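Catalytic domain of the nuclear inclusion protein A (nia) (Tobacco etch virus, PDB 1LVM) cleaves proteins at a specific sequence, acting as a chymotrypsin-type cysteine protease, probably on the viral polyprotein, and is captured here with its peptide product. Local coordinates at residues H28-S33 and T37-G42; T62-S67 and V71-N76; G87-I92 and I174-N179. The protein carries 1 engineered substitution. All blocks are in the same frame, centred on the assembly; numbering follows the deposited sequence.

Contact 1: H28-S33 and T37-G42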
ATOM      1  N   HIS A  28      -6.644   3.316  -7.202  1.00 12.40           N
ATOM      2  CA  HIS A  28      -7.531   2.239  -6.762  1.00 11.73           C
ATOM      3  C   HIS A  28      -7.411   1.137  -7.819  1.00 20.14           C
ATOM      4  O   HIS A  28      -7.570   1.402  -9.010  1.00 17.05           O
ATOM      5  CB  HIS A  28      -8.975   2.650  -6.672  1.00 14.70           C
ATOM      6  CG  HIS A  28      -9.793   1.632  -5.938  1.00 16.94           C
ATOM      7  ND1 HIS A  28     -10.873   0.985  -6.503  1.00 28.89           N
ATOM      8  CD2 HIS A  28      -9.661   1.120  -4.684  1.00 17.64           C
ATOM      9  CE1 HIS A  28     -11.378   0.128  -5.628  1.00 33.99           C
ATOM     10  NE2 HIS A  28     -10.661   0.188  -4.517  1.00 24.53           N
ATOM     11  N   LEU A  29      -7.181  -0.101  -7.361  1.00 12.70           N
ATOM     12  CA  LEU A  29      -6.929  -1.243  -8.245  1.00 14.27           C
ATOM     13  C   LEU A  29      -7.978  -2.334  -8.098  1.00 12.04           C
ATOM     14  O   LEU A  29      -8.298  -2.737  -6.973  1.00 15.74           O
ATOM     15  CB  LEU A  29      -5.551  -1.851  -7.854  1.00 14.58           C
ATOM     16  CG  LEU A  29      -4.371  -0.841  -7.738  1.00 11.70           C
ATOM     17  CD1 LEU A  29      -3.073  -1.523  -7.353  1.00 12.34           C
ATOM     18  CD2 LEU A  29      -4.109  -0.159  -9.067  1.00 12.91           C
ATOM     19  N   THR A  30      -8.498  -2.807  -9.224  1.00 11.71           N
ATOM     20  CA  THR A  30      -9.417  -3.886  -9.198  1.00 11.22           C
ATOM     21  C   THR A  30      -8.966  -5.005 -10.105  1.00 16.57           C
ATOM     22  O   THR A  30      -8.893  -4.839 -11.299  1.00 16.17           O
ATOM     23  CB  THR A  30     -10.859  -3.403  -9.582  1.00 16.50           C
ATOM     24  OG1 THR A  30     -11.272  -2.388  -8.645  1.00 15.96           O
ATOM     25  CG2 THR A  30     -11.833  -4.582  -9.575  1.00 18.63           C
ATOM     26  N   ASN A  31      -8.645  -6.161  -9.511  1.00 14.02           N
ATOM     27  CA  ASN A  31      -8.198  -7.303 -10.340  1.00 13.33           C
ATOM     28  C   ASN A  31      -9.408  -8.225 -10.485  1.00 15.86           C
ATOM     29  O   ASN A  31      -9.836  -8.858  -9.529  1.00 15.20           O
ATOM     30  CB  ASN A  31      -7.035  -8.022  -9.622  1.00 11.63           C
ATOM     31  CG  ASN A  31      -6.566  -9.307 -10.345  1.00 16.01           C
ATOM     32  OD1 ASN A  31      -7.105  -9.680 -11.371  1.00 15.29           O
ATOM     33  ND2 ASN A  31      -5.502  -9.931  -9.825  1.00 13.43           N
ATOM     34  N   GLU A  32      -9.954  -8.305 -11.693  1.00 18.00           N
ATOM     35  CA  GLU A  32     -11.116  -9.132 -11.895  1.00 18.04           C
ATOM     36  C   GLU A  32     -10.693 -10.383 -12.699  1.00 20.98           C
ATOM     37  O   GLU A  32     -10.226 -10.286 -13.850  1.00 13.62           O
ATOM     38  CB  GLU A  32     -12.179  -8.294 -12.632  1.00 22.72           C
ATOM     39  CG  GLU A  32     -13.475  -8.980 -12.844  1.00 29.32           C
ATOM     40  CD  GLU A  32     -14.469  -8.069 -13.545  1.00 30.92           C
ATOM     41  OE1 GLU A  32     -14.335  -7.881 -14.776  1.00 40.12           O
ATOM     42  OE2 GLU A  32     -15.373  -7.534 -12.873  1.00 30.58           O
ATOM     43  N   SER A  33     -10.854 -11.546 -12.084  1.00 17.91           N
ATOM     44  CA  SER A  33     -10.390 -12.745 -12.763  1.00 26.71           C
ATOM     45  C   SER A  33     -11.116 -13.978 -12.234  1.00 29.54           C
ATOM     46  O   SER A  33     -11.305 -14.090 -11.024  1.00 21.50           O
ATOM     47  CB  SER A  33      -8.882 -12.895 -12.484  1.00 25.14           C
ATOM     48  OG  SER A  33      -8.324 -13.998 -13.119  1.00 52.96           O
ATOM     49  N   THR A  37     -13.303 -10.810  -7.849  1.00 24.21           N
ATOM     50  CA  THR A  37     -12.856  -9.447  -8.042  1.00 23.76           C
ATOM     51  C   THR A  37     -12.225  -8.992  -6.743  1.00 28.88           C
ATOM     52  O   THR A  37     -12.837  -9.114  -5.694  1.00 29.76           O
ATOM     53  CB  THR A  37     -13.997  -8.501  -8.513  1.00 22.15           C
ATOM     54  OG1 THR A  37     -13.447  -7.182  -8.619  1.00 27.29           O
ATOM     55  CG2 THR A  37     -15.185  -8.489  -7.540  1.00 42.90           C
ATOM     56  N   THR A  38     -10.985  -8.496  -6.809  1.00 17.73           N
ATOM     57  CA  THR A  38     -10.266  -8.035  -5.621  1.00 20.68           C
ATOM     58  C   THR A  38      -9.916  -6.576  -5.810  1.00 22.73           C
ATOM     59  O   THR A  38      -9.281  -6.238  -6.800  1.00 16.27           O
ATOM     60  CB  THR A  38      -8.965  -8.820  -5.469  1.00 30.22           C
ATOM     61  OG1 THR A  38      -9.282 -10.200  -5.269  1.00 32.85           O
ATOM     62  CG2 THR A  38      -8.136  -8.316  -4.309  1.00 23.39           C
ATOM     63  N   SER A  39     -10.320  -5.716  -4.873  1.00 16.31           N
ATOM     64  CA  SER A  39     -10.008  -4.298  -5.000  1.00 11.55           C
ATOM     65  C   SER A  39      -9.223  -3.840  -3.781  1.00 20.72           C
ATOM     66  O   SER A  39      -9.459  -4.281  -2.668  1.00 18.73           O
ATOM     67  CB  SER A  39     -11.288  -3.471  -5.081  1.00 28.46           C
ATOM     68  OG  SER A  39     -11.952  -3.639  -6.316  1.00 25.98           O
ATOM     69  N   LEU A  40      -8.287  -2.938  -4.002  1.00 12.41           N
ATOM     70  CA  LEU A  40      -7.473  -2.383  -2.946  1.00 13.16           C
ATOM     71  C   LEU A  40      -6.668  -1.239  -3.589  1.00 14.85           C
ATOM     72  O   LEU A  40      -6.872  -0.885  -4.779  1.00 13.84           O
ATOM     73  CB  LEU A  40      -6.576  -3.491  -2.262  1.00 11.93           C
ATOM     74  CG  LEU A  40      -5.261  -4.118  -2.827  1.00 36.04           C
ATOM     75  CD1 LEU A  40      -5.296  -5.604  -2.624  1.00 16.13           C
ATOM     76  CD2 LEU A  40      -4.905  -3.717  -4.229  1.00 16.54           C
ATOM     77  N   TYR A  41      -5.792  -0.635  -2.810  1.00 13.13           N
ATOM     78  CA  TYR A  41      -5.051   0.508  -3.342  1.00 11.63           C
ATOM     79  C   TYR A  41      -3.573   0.296  -3.631  1.00 13.55           C
ATOM     80  O   TYR A  41      -2.973  -0.676  -3.214  1.00 12.64           O
ATOM     81  CB  TYR A  41      -5.166   1.667  -2.340  1.00 14.05           C
ATOM     82  CG  TYR A  41      -6.598   2.114  -2.197  1.00 20.13           C
ATOM     83  CD1 TYR A  41      -7.477   1.473  -1.332  1.00 16.36           C
ATOM     84  CD2 TYR A  41      -7.062   3.187  -2.937  1.00 15.42           C
ATOM     85  CE1 TYR A  41      -8.838   1.913  -1.205  1.00 16.48           C
ATOM     86  CE2 TYR A  41      -8.370   3.638  -2.833  1.00 19.83           C
ATOM     87  CZ  TYR A  41      -9.255   3.025  -1.981  1.00 18.83           C
ATOM     88  OH  TYR A  41     -10.506   3.616  -1.845  1.00 24.30           O
ATOM     89  N   GLY A  42      -3.015   1.211  -4.408  1.00 11.78           N
ATOM     90  CA  GLY A  42      -1.574   1.181  -4.698  1.00 15.35           C
ATOM     91  C   GLY A  42      -1.029   2.594  -4.685  1.00 17.72           C
ATOM     92  O   GLY A  42      -1.808   3.550  -4.635  1.00 12.60           O
TER
HETATM   93  O   HOH W   1      -9.331 -11.431  -8.386  1.00 32.37           O
HETATM   94  O   HOH W   2     -14.966  -6.087 -10.798  1.00 30.73           O

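Contact 2: T62-S67 and V71-N76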
ATOM      1  N   THR A  62      -8.325  -8.993 -15.829  1.00 16.93           N
ATOM      2  CA  THR A  62      -8.099  -7.593 -16.133  1.00 17.56           C
ATOM      3  C   THR A  62      -7.753  -6.771 -14.893  1.00 14.76           C
ATOM      4  O   THR A  62      -8.076  -7.142 -13.790  1.00 16.22           O
ATOM      5  CB  THR A  62      -9.362  -6.940 -16.765  1.00 18.30           C
ATOM      6  OG1 THR A  62     -10.452  -6.925 -15.801  1.00 16.37           O
ATOM      7  CG2 THR A  62      -9.802  -7.748 -18.009  1.00 20.05           C
ATOM      8  N   LEU A  63      -7.076  -5.648 -15.095  1.00 11.44           N
ATOM      9  CA  LEU A  63      -6.790  -4.778 -13.940  1.00 17.70           C
ATOM     10  C   LEU A  63      -7.321  -3.390 -14.213  1.00 20.24           C
ATOM     11  O   LEU A  63      -6.859  -2.728 -15.168  1.00 16.30           O
ATOM     12  CB  LEU A  63      -5.279  -4.658 -13.657  1.00 14.50           C
ATOM     13  CG  LEU A  63      -4.946  -3.823 -12.404  1.00 15.06           C
ATOM     14  CD1 LEU A  63      -5.444  -4.606 -11.116  1.00 14.30           C
ATOM     15  CD2 LEU A  63      -3.437  -3.588 -12.287  1.00 16.69           C
ATOM     16  N   LEU A  64      -8.281  -2.934 -13.398  1.00 12.71           N
ATOM     17  CA  LEU A  64      -8.803  -1.556 -13.598  1.00 20.84           C
ATOM     18  C   LEU A  64      -7.992  -0.671 -12.666  1.00 17.39           C
ATOM     19  O   LEU A  64      -7.882  -0.965 -11.477  1.00 17.04           O
ATOM     20  CB  LEU A  64     -10.257  -1.480 -13.202  1.00 20.96           C
ATOM     21  CG  LEU A  64     -11.045  -0.222 -13.593  1.00 27.69           C
ATOM     22  CD1 LEU A  64     -11.057  -0.046 -15.126  1.00 23.71           C
ATOM     23  CD2 LEU A  64     -12.470  -0.390 -13.102  1.00 28.85           C
ATOM     24  N   VAL A  65      -7.452   0.430 -13.188  1.00 14.31           N
ATOM     25  CA  VAL A  65      -6.620   1.317 -12.357  1.00 13.09           C
ATOM     26  C   VAL A  65      -7.194   2.726 -12.367  1.00 21.96           C
ATOM     27  O   VAL A  65      -7.197   3.387 -13.401  1.00 20.75           O
ATOM     28  CB  VAL A  65      -5.232   1.435 -12.910  1.00 15.24           C
ATOM     29  CG1 VAL A  65      -4.399   2.374 -12.012  1.00 18.19           C
ATOM     30  CG2 VAL A  65      -4.568   0.048 -12.986  1.00 15.85           C
ATOM     31  N   GLN A  66      -7.727   3.138 -11.231  1.00 20.32           N
ATOM     32  CA  GLN A  66      -8.303   4.476 -11.095  1.00 15.78           C
ATOM     33  C   GLN A  66      -7.261   5.417 -10.456  1.00 14.78           C
ATOM     34  O   GLN A  66      -6.746   5.114  -9.388  1.00 16.16           O
ATOM     35  CB  GLN A  66      -9.576   4.410 -10.259  1.00 18.32           C
ATOM     36  CG  GLN A  66     -10.088   5.834 -10.063  1.00 24.23           C
ATOM     37  CD  GLN A  66     -11.570   5.922  -9.893  1.00 44.18           C
ATOM     38  OE1 GLN A  66     -12.187   5.026  -9.291  1.00 37.81           O
ATOM     39  NE2 GLN A  66     -12.169   7.021 -10.424  1.00 36.53           N
ATOM     40  N   SER A  67      -6.922   6.536 -11.125  1.00 15.33           N
ATOM     41  CA  SER A  67      -5.900   7.442 -10.587  1.00 14.57           C
ATOM     42  C   SER A  67      -6.348   8.902 -10.829  1.00 19.00           C
ATOM     43  O   SER A  67      -7.452   9.152 -11.301  1.00 21.16           O
ATOM     44  CB  SER A  67      -4.574   7.254 -11.298  1.00 19.03           C
ATOM     45  OG  SER A  67      -4.658   7.681 -12.662  1.00 29.89           O
ATOM     46  N   VAL A  71      -9.236   6.727 -15.419  1.00 21.02           N
ATOM     47  CA  VAL A  71      -9.386   5.292 -15.251  1.00 21.58           C
ATOM     48  C   VAL A  71      -8.793   4.544 -16.456  1.00 30.34           C
ATOM     49  O   VAL A  71      -9.113   4.856 -17.576  1.00 24.94           O
ATOM     50  CB  VAL A  71     -10.865   4.971 -15.065  1.00 25.56           C
ATOM     51  CG1 VAL A  71     -11.026   3.527 -14.722  1.00 30.46           C
ATOM     52  CG2 VAL A  71     -11.469   5.857 -13.964  1.00 30.62           C
ATOM     53  N   PHE A  72      -7.917   3.564 -16.207  1.00 16.07           N
ATOM     54  CA  PHE A  72      -7.266   2.826 -17.268  1.00 17.33           C
ATOM     55  C   PHE A  72      -7.473   1.370 -17.009  1.00 29.00           C
ATOM     56  O   PHE A  72      -7.526   0.944 -15.851  1.00 21.73           O
ATOM     57  CB  PHE A  72      -5.790   3.135 -17.292  1.00 18.49           C
ATOM     58  CG  PHE A  72      -5.503   4.598 -17.424  1.00 40.19           C
ATOM     59  CD1 PHE A  72      -5.539   5.439 -16.300  1.00 30.32           C
ATOM     60  CD2 PHE A  72      -5.254   5.166 -18.685  1.00 24.47           C
ATOM     61  CE1 PHE A  72      -5.332   6.818 -16.430  1.00 22.29           C
ATOM     62  CE2 PHE A  72      -5.047   6.586 -18.816  1.00 23.76           C
ATOM     63  CZ  PHE A  72      -5.088   7.380 -17.688  1.00 20.79           C
ATOM     64  N   LYS A  73      -7.599   0.612 -18.073  1.00 18.94           N
ATOM     65  CA  LYS A  73      -7.802  -0.813 -17.914  1.00 15.02           C
ATOM     66  C   LYS A  73      -6.771  -1.628 -18.641  1.00 18.67           C
ATOM     67  O   LYS A  73      -6.497  -1.411 -19.824  1.00 17.59           O
ATOM     68  CB  LYS A  73      -9.183  -1.193 -18.438  1.00 18.82           C
ATOM     69  CG  LYS A  73      -9.565  -2.632 -18.141  1.00 29.19           C
ATOM     70  CD  LYS A  73     -10.948  -2.901 -18.776  1.00 30.46           C
ATOM     71  CE  LYS A  73     -11.643  -4.125 -18.176  1.00 38.88           C
ATOM     72  NZ  LYS A  73     -12.387  -3.788 -16.924  1.00 62.83           N
ATOM     73  N   VAL A  74      -6.166  -2.547 -17.907  1.00 15.63           N
ATOM     74  CA  VAL A  74      -5.188  -3.471 -18.459  1.00 16.59           C
ATOM     75  C   VAL A  74      -6.006  -4.667 -18.929  1.00 24.36           C
ATOM     76  O   VAL A  74      -6.652  -5.336 -18.123  1.00 18.39           O
ATOM     77  CB  VAL A  74      -4.206  -3.964 -17.348  1.00 16.12           C
ATOM     78  CG1 VAL A  74      -3.229  -5.044 -17.899  1.00 15.02           C
ATOM     79  CG2 VAL A  74      -3.445  -2.796 -16.798  1.00 17.82           C
ATOM     80  N   LYS A  75      -5.917  -4.990 -20.218  1.00 16.17           N
ATOM     81  CA  LYS A  75      -6.736  -6.060 -20.747  1.00 20.53           C
ATOM     82  C   LYS A  75      -6.370  -7.455 -20.324  1.00 18.18           C
ATOM     83  O   LYS A  75      -7.228  -8.330 -20.207  1.00 17.64           O
ATOM     84  CB  LYS A  75      -6.738  -5.967 -22.287  1.00 26.25           C
ATOM     85  CG  LYS A  75      -7.359  -4.641 -22.775  1.00 50.42           C
ATOM     86  CD  LYS A  75      -7.547  -4.584 -24.294  1.00 58.10           C
ATOM     87  CE  LYS A  75      -6.227  -4.682 -25.061  1.00 93.94           C
ATOM     88  NZ  LYS A  75      -6.405  -4.477 -26.539  1.00 85.97           N
ATOM     89  N   ASN A  76      -5.098  -7.659 -20.114  1.00 19.64           N
ATOM     90  CA  ASN A  76      -4.627  -8.974 -19.711  1.00 15.28           C
ATOM     91  C   ASN A  76      -3.536  -8.804 -18.647  1.00 14.94           C
ATOM     92  O   ASN A  76      -2.415  -8.408 -18.917  1.00 18.08           O
ATOM     93  CB  ASN A  76      -4.098  -9.704 -20.974  1.00 23.01           C
ATOM     94  CG  ASN A  76      -3.661 -11.113 -20.684  1.00 49.49           C
ATOM     95  OD1 ASN A  76      -3.446 -11.471 -19.551  1.00 22.53           O
ATOM     96  ND2 ASN A  76      -3.507 -11.925 -21.732  1.00 22.92           N
TER

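Contact 3: G87-I92 and I174-N179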
ATOM      1  N   GLY A  87       9.239 -12.328   0.894  1.00 23.57           N
ATOM      2  CA  GLY A  87       8.724 -12.505   2.238  1.00 22.96           C
ATOM      3  C   GLY A  87       7.767 -11.480   2.799  1.00 28.83           C
ATOM      4  O   GLY A  87       7.414 -11.617   3.959  1.00 19.40           O
ATOM      5  N   ARG A  88       7.336 -10.501   1.997  1.00 16.42           N
ATOM      6  CA  ARG A  88       6.422  -9.379   2.435  1.00 20.64           C
ATOM      7  C   ARG A  88       5.195  -9.355   1.514  1.00 18.46           C
ATOM      8  O   ARG A  88       5.259  -9.782   0.360  1.00 18.14           O
ATOM      9  CB  ARG A  88       7.087  -7.975   2.249  1.00 12.31           C
ATOM     10  CG  ARG A  88       8.138  -7.628   3.333  1.00 29.97           C
ATOM     11  CD  ARG A  88       8.859  -6.301   3.138  1.00 23.16           C
ATOM     12  NE  ARG A  88       9.277  -5.693   4.446  1.00 17.07           N
ATOM     13  CZ  ARG A  88      10.404  -6.004   5.053  1.00 35.53           C
ATOM     14  NH1 ARG A  88      11.195  -6.887   4.487  1.00 19.27           N
ATOM     15  NH2 ARG A  88      10.764  -5.427   6.205  1.00 50.81           N
ATOM     16  N   ASP A  89       4.091  -8.818   2.017  1.00 11.64           N
ATOM     17  CA  ASP A  89       2.898  -8.639   1.185  1.00 11.26           C
ATOM     18  C   ASP A  89       3.096  -7.341   0.401  1.00 14.17           C
ATOM     19  O   ASP A  89       2.298  -6.362   0.545  1.00 14.01           O
ATOM     20  CB  ASP A  89       1.662  -8.518   2.083  1.00 14.25           C
ATOM     21  CG  ASP A  89       0.364  -8.274   1.305  1.00 17.76           C
ATOM     22  OD1 ASP A  89       0.242  -8.749   0.138  1.00 14.61           O
ATOM     23  OD2 ASP A  89      -0.529  -7.573   1.891  1.00 16.56           O
ATOM     24  N   MET A  90       4.071  -7.326  -0.480  1.00 12.54           N
ATOM     25  CA  MET A  90       4.331  -6.120  -1.277  1.00 10.14           C
ATOM     26  C   MET A  90       4.845  -6.468  -2.648  1.00 14.56           C
ATOM     27  O   MET A  90       5.659  -7.399  -2.808  1.00 15.36           O
ATOM     28  CB  MET A  90       5.380  -5.189  -0.561  1.00 12.37           C
ATOM     29  CG  MET A  90       5.470  -3.767  -1.220  1.00 12.24           C
ATOM     30  SD  MET A  90       6.704  -2.719  -0.434  1.00 16.39           S
ATOM     31  CE  MET A  90       5.653  -2.136   0.904  1.00 15.25           C
ATOM     32  N   ILE A  91       4.394  -5.745  -3.661  1.00  8.24           N
ATOM     33  CA  ILE A  91       4.878  -6.086  -5.007  1.00 11.39           C
ATOM     34  C   ILE A  91       4.927  -4.784  -5.785  1.00 15.56           C
ATOM     35  O   ILE A  91       4.239  -3.827  -5.431  1.00 12.92           O
ATOM     36  CB  ILE A  91       3.823  -7.078  -5.679  1.00 13.68           C
ATOM     37  CG1 ILE A  91       4.355  -7.699  -7.016  1.00 12.72           C
ATOM     38  CG2 ILE A  91       2.461  -6.364  -5.937  1.00 10.25           C
ATOM     39  CD1 ILE A  91       3.398  -8.786  -7.533  1.00 15.87           C
ATOM     40  N   ILE A  92       5.770  -4.719  -6.807  1.00 12.11           N
ATOM     41  CA  ILE A  92       5.744  -3.466  -7.619  1.00 13.44           C
ATOM     42  C   ILE A  92       5.325  -3.846  -9.015  1.00 20.52           C
ATOM     43  O   ILE A  92       5.862  -4.792  -9.579  1.00 15.50           O
ATOM     44  CB  ILE A  92       7.113  -2.782  -7.715  1.00 15.51           C
ATOM     45  CG1 ILE A  92       7.685  -2.572  -6.322  1.00 10.95           C
ATOM     46  CG2 ILE A  92       6.979  -1.440  -8.513  1.00 12.92           C
ATOM     47  CD1 ILE A  92       9.187  -2.122  -6.323  1.00 14.02           C
ATOM     48  N   ILE A 174       2.495  -0.179   3.956  1.00 12.76           N
ATOM     49  CA  ILE A 174       1.167  -0.153   3.386  1.00  8.63           C
ATOM     50  C   ILE A 174       0.227  -1.035   4.173  1.00 16.24           C
ATOM     51  O   ILE A 174       0.610  -2.082   4.626  1.00 13.06           O
ATOM     52  CB  ILE A 174       1.162  -0.628   1.867  1.00 10.21           C
ATOM     53  CG1 ILE A 174       1.672  -2.092   1.753  1.00 13.13           C
ATOM     54  CG2 ILE A 174       2.107   0.312   1.025  1.00 11.32           C
ATOM     55  CD1 ILE A 174       1.593  -2.523   0.211  1.00 12.66           C
ATOM     56  N   HIS A 175      -1.021  -0.621   4.306  1.00 13.87           N
ATOM     57  CA  HIS A 175      -1.938  -1.426   5.121  1.00 12.64           C
ATOM     58  C   HIS A 175      -2.130  -2.825   4.497  1.00 21.50           C
ATOM     59  O   HIS A 175      -2.317  -2.942   3.291  1.00 14.15           O
ATOM     60  CB  HIS A 175      -3.290  -0.754   5.225  1.00 14.83           C
ATOM     61  CG  HIS A 175      -4.267  -1.550   6.049  1.00 13.20           C
ATOM     62  ND1 HIS A 175      -4.002  -1.894   7.355  1.00 15.93           N
ATOM     63  CD2 HIS A 175      -5.432  -2.150   5.722  1.00 16.31           C
ATOM     64  CE1 HIS A 175      -4.959  -2.690   7.791  1.00 17.56           C
ATOM     65  NE2 HIS A 175      -5.837  -2.863   6.823  1.00 15.21           N
ATOM     66  N   SER A 176      -2.145  -3.875   5.321  1.00 14.29           N
ATOM     67  CA  SER A 176      -2.335  -5.239   4.777  1.00 14.36           C
ATOM     68  C   SER A 176      -3.405  -6.078   5.424  1.00 16.90           C
ATOM     69  O   SER A 176      -4.250  -6.713   4.752  1.00 20.02           O
ATOM     70  CB  SER A 176      -1.041  -6.088   4.899  1.00 16.31           C
ATOM     71  OG  SER A 176      -0.081  -5.750   3.936  1.00 24.72           O
ATOM     72  N   ALA A 177      -3.451  -6.051   6.751  1.00 15.84           N
ATOM     73  CA  ALA A 177      -4.357  -7.058   7.343  1.00 13.81           C
ATOM     74  C   ALA A 177      -4.825  -6.747   8.753  1.00 15.86           C
ATOM     75  O   ALA A 177      -4.368  -5.806   9.364  1.00 17.75           O
ATOM     76  CB  ALA A 177      -3.570  -8.432   7.362  1.00 13.56           C
ATOM     77  N   SER A 178      -5.749  -7.568   9.241  1.00 15.53           N
ATOM     78  CA  SER A 178      -6.235  -7.429  10.592  1.00 23.87           C
ATOM     79  C   SER A 178      -6.426  -8.825  11.199  1.00 18.47           C
ATOM     80  O   SER A 178      -6.407  -9.832  10.451  1.00 21.15           O
ATOM     81  CB  SER A 178      -7.562  -6.667  10.578  1.00 28.36           C
ATOM     82  OG  SER A 178      -7.977  -6.439  11.907  1.00 43.81           O
ATOM     83  N   ASN A 179      -6.567  -8.890  12.534  1.00 27.37           N
ATOM     84  CA  ASN A 179      -6.892 -10.177  13.195  1.00 23.82           C
ATOM     85  C   ASN A 179      -8.390 -10.377  12.969  1.00 26.69           C
ATOM     86  O   ASN A 179      -9.087  -9.470  12.498  1.00 29.36           O
ATOM     87  CB  ASN A 179      -6.574 -10.201  14.684  1.00 26.00           C
ATOM     88  CG  ASN A 179      -7.210  -9.052  15.477  1.00 29.57           C
ATOM     89  OD1 ASN A 179      -8.013  -8.259  14.975  1.00 31.91           O
ATOM     90  ND2 ASN A 179      -6.859  -8.989  16.752  1.00 35.84           N
TER

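Contact 1: H28-S33 and T37-G42
A beta hairpin in the N-terminal barrel of this chymotrypsin-like fold pairs H28-S33 with T37-G42, and it illustrates how an antiparallel ladder sorts side chains by face. The hydrogen-bonded pairs are L29 with L40 and N31 with T38. L29 and L40 exchange two backbone bonds (L29 N to L40 O 2.7 Å), as do N31 and T38. Between them, at the non-hydrogen-bonded pair of T30 and S39, S39 CA makes a CA-H...O contact of 3.0 Å with L29 O. L29 and L40 share the buried face, with L29 CB 4.1 Å from L40 CD2, and both lean on strand 48-51. N31, on the same face, gives its ND2 to L55 O and R58 O.

On the other face, H28 has CG anti to the backbone N (chi1 -167°), which brings CD2 over one face of the Y41 ring, 3.3 Å from Y41 CZ. The two planes meet obliquely, at 58°. S39 CB meets the same imidazole at CE1. Farther along, T30 OG1 and S39 OG share a hydrogen bond of 2.7 Å, while T30 CG2 sits 3.2 Å from T37 OG1. A water hydrogen-bonded to T37 OG1 (2.9 Å) donates to E32 OE2 at 2.6 Å.

Contact 2: T62-S67 and V71-N76
V71 meets both L64 and Q66, one methyl to each: CG1 lies 3.6 Å from L64 CD1, and CG2 packs 3.8 Å from Q66 NE2. Placing CG1 anti to the backbone N (chi1 -173°) leaves CG2 beside that nitrogen, which divides the valine between its two neighbours. K73 continues this face, its CB near L64 CD1; farther out its chain bends at the last torsion (85°) and brings CE and NZ each to 3.9 Å from T62 OG1.

Beneath these side chains runs an antiparallel beta hairpin of the N-terminal barrel. V74 N donates to L63 O at 2.8 Å, and V65 N reaches F72 O at 2.7 Å. On the buried face L63 CB touches V74 CB at 3.9 Å. V65 O and S67 OG both approach the rim of the F72 ring close to its plane, S67 OG standing 3.9 Å from F72 CE1.

Around these groups, F99 makes an edge-to-face stack with F72, and the S67 hydroxyl is hydrogen-bonded to H69 N. Strand 26-33 flanks 62-67, whereas the bound peptide continues the sheet beyond its edge strand 70-74.

Contact 3: G87-I92 and I174-N179
With D89 CG turned opposite the backbone N (chi1 178°), the carboxylate is brought within bonding distance of S176, whose OG stands beside its own backbone N (chi1 -77°). S176 OG donates to D89 OD2 at 2.8 Å, arriving on the anti side and 19° out of the carboxylate plane. The same OD2 also binds N52 ND2, and OD1 receives H54 N, so backbone and side-chain donors together fix the rotation of the carboxylate. This setting is consistent with D89 serving as the acid of the Cys-His-Asp catalytic triad of chymotrypsin-type cysteine proteases. The S176 hydroxyl is itself bonded to T188 OG1.

Alongside, M90, bent near its sulfur, packs CE 4.1 Å from I174 CG1, while I174 CD1 lies 3.9 Å from the carbonyl oxygen D89 O. D89 is the centre of an inverse gamma turn, closed by a weak bond from M90 N to R88 O (2.9 Å). S176 and A177 form a classic beta bulge opposite Y186.

The contact thus spans the two barrels. Strand 91-94 follows the turn, and M90 packs on I50 and on F194 of helix 194-199; across from it, strand 171-179 lies between strands 185-189 and 162-165.

Contacts 1 and 2 are successive hairpins of one sheet, their centres 9 Å apart. Strands 26-33 and 62-67 join them through probable hydrogen bonds, H28 O to Q66 N at 2.8 Å and T30 O to L64 N at 2.9 Å. Contact 3 touches neither: its nearest atoms are about 6 Å from contact 1 and about 9 Å from contact 2, and it bridges this barrel to the C-terminal one. The bound product peptide draws contacts 2 and 3 together, pairing in parallel with F72 and K73 and antiparallel with A177, S178 and N179. It also meets H175 NE2 and N179 ND2, and lies against D89. L40 of contact 1 touches H54 and C159, probably D89's triad partners.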